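Local coordinates for protein restriction endonuclease S subunits (Thermoanaerobacter tengcongensis, PDB 3OKG) that probably recognises the DNA target sequence as the specificity subunit of a type I restriction-modification methyltransferase, which is composed of M and S polypeptides, at residues A[150-153]-A[157-160]. Numbering follows the deposited sequence.
Sequences KMRG and PAVT. With SO4 (sulfate ion), chain C; SO4 (sulfate ion), chain F.
Arg-152 reaches across to Ala-158 and so links the two limbs of a largely exposed loop between helices 140-143 and 161-165, in the first target recognition domain of this specificity subunit. The example illustrates how one long side chain can span a wide loop: the alpha carbons of Arg-152 and Pro-157 lie 8.4 Å apart, and the guanidinium packs on the backbone and methyl of Ala-158. The contact is by van der Waals packing. CA of Ala-158 sits over one face of the guanidinium, toward its rim, 3.7 Å from Arg-152 NH2. The reach comes from a chain extended through chi2 and chi3 (-176° and -167°), while Ala-148 O, earlier in the same loop, takes a hydrogen bond from NE.

Hydrogen bonding involves two sulfates, probably from the crystallisation liquor. The chain C ion approaches the guanidinium edge in plane; its O2 receives a nearly straight bond from Arg-152 NH2 (2.7 Å, 166°) and a weak one from NH1, and also touches the Ala-158 methyl. At the other end, Thr-160 is the N-cap of helix 161-165, its OG1 bonded to Asp-163 N. Replacing Thr-160 by valine would probably leave that amide without its side-chain cap and take one hydrogen bond from the second sulfate, since a methyl would stand where the hydroxyl does. That hydroxyl, Thr-160 OG1, donates to O4 of the chain F sulfate over 3.1 Å.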
loop_
_atom_site.group_PDB
_atom_site.type_symbol
_atom_site.label_atom_id
_atom_site.label_comp_id
_atom_site.label_asym_id
_atom_site.label_seq_id
_atom_site.Cartn_x
_atom_site.Cartn_y
_atom_site.Cartn_z
ATOM N N LYS A 150 27.379 -2.829 -2.149
ATOM C CA LYS A 150 27.156 -4.245 -2.410
ATOM C C LYS A 150 27.835 -5.071 -1.297
ATOM O O LYS A 150 28.391 -4.520 -0.362
ATOM C CB LYS A 150 27.737 -4.650 -3.759
ATOM C CG LYS A 150 27.588 -3.612 -4.854
ATOM C CD LYS A 150 26.224 -3.643 -5.487
ATOM C CE LYS A 150 26.033 -2.413 -6.352
ATOM N NZ LYS A 150 25.758 -2.788 -7.755
ATOM N N MET A 151 27.786 -6.388 -1.415
ATOM C CA MET A 151 28.353 -7.280 -0.401
ATOM C C MET A 151 29.743 -6.811 0.039
ATOM O O MET A 151 30.582 -6.471 -0.796
ATOM C CB MET A 151 28.463 -8.686 -0.990
ATOM C CG MET A 151 27.302 -9.085 -1.867
ATOM S SD MET A 151 27.778 -10.390 -3.012
ATOM C CE MET A 151 28.306 -9.398 -4.407
ATOM N N ARG A 152 29.980 -6.784 1.350
ATOM C CA ARG A 152 31.246 -6.313 1.907
ATOM C C ARG A 152 32.072 -7.430 2.545
ATOM O O ARG A 152 31.517 -8.284 3.236
ATOM C CB ARG A 152 30.979 -5.290 2.995
ATOM C CG ARG A 152 30.531 -3.966 2.458
ATOM C CD ARG A 152 30.392 -2.982 3.587
ATOM N NE ARG A 152 29.675 -1.813 3.099
ATOM C CZ ARG A 152 29.187 -0.848 3.869
ATOM N NH1 ARG A 152 29.363 -0.893 5.185
ATOM N NH2 ARG A 152 28.535 0.168 3.307
ATOM N N GLY A 153 33.390 -7.389 2.353
ATOM C CA GLY A 153 34.293 -8.260 3.092
ATOM C C GLY A 153 34.894 -7.541 4.287
ATOM O O GLY A 153 34.601 -6.366 4.534
ATOM N N PRO A 157 35.635 -0.353 3.303
ATOM C CA PRO A 157 35.062 0.961 3.651
ATOM C C PRO A 157 33.607 1.131 3.193
ATOM O O PRO A 157 33.182 0.549 2.205
ATOM C CB PRO A 157 35.949 1.952 2.896
ATOM C CG PRO A 157 37.281 1.226 2.710
ATOM C CD PRO A 157 36.865 -0.223 2.495
ATOM N N ALA A 158 32.859 1.945 3.923
ATOM C CA ALA A 158 31.519 2.333 3.494
ATOM C C ALA A 158 31.650 3.301 2.298
ATOM O O ALA A 158 32.771 3.658 1.918
ATOM C CB ALA A 158 30.760 2.978 4.666
ATOM N N VAL A 159 30.529 3.685 1.681
ATOM C CA VAL A 159 30.564 4.615 0.546
ATOM C C VAL A 159 31.198 5.950 0.941
ATOM O O VAL A 159 30.935 6.465 2.028
ATOM C CB VAL A 159 29.138 4.885 0.001
ATOM C CG1 VAL A 159 29.154 6.041 -1.037
ATOM C CG2 VAL A 159 28.576 3.624 -0.612
ATOM N N THR A 160 32.022 6.512 0.057
ATOM C CA THR A 160 32.683 7.795 0.310
ATOM C C THR A 160 32.129 8.877 -0.626
ATOM O O THR A 160 31.470 8.553 -1.619
ATOM C CB THR A 160 34.207 7.721 0.026
ATOM O OG1 THR A 160 34.427 7.517 -1.375
ATOM C CG2 THR A 160 34.882 6.615 0.824
HETATM S S SO4 C . 25.950 1.765 5.323
HETATM O O1 SO4 C . 25.232 1.683 4.041
HETATM O O2 SO4 C . 27.405 1.845 5.113
HETATM O O3 SO4 C . 25.501 2.944 6.057
HETATM O O4 SO4 C . 25.633 0.565 6.096
HETATM S S SO4 F . 38.483 8.170 -0.984
HETATM O O1 SO4 F . 37.917 9.207 -0.120
HETATM O O2 SO4 F . 39.553 8.746 -1.805
HETATM O O3 SO4 F . 38.971 7.077 -0.124
HETATM O O4 SO4 F . 37.444 7.649 -1.869
#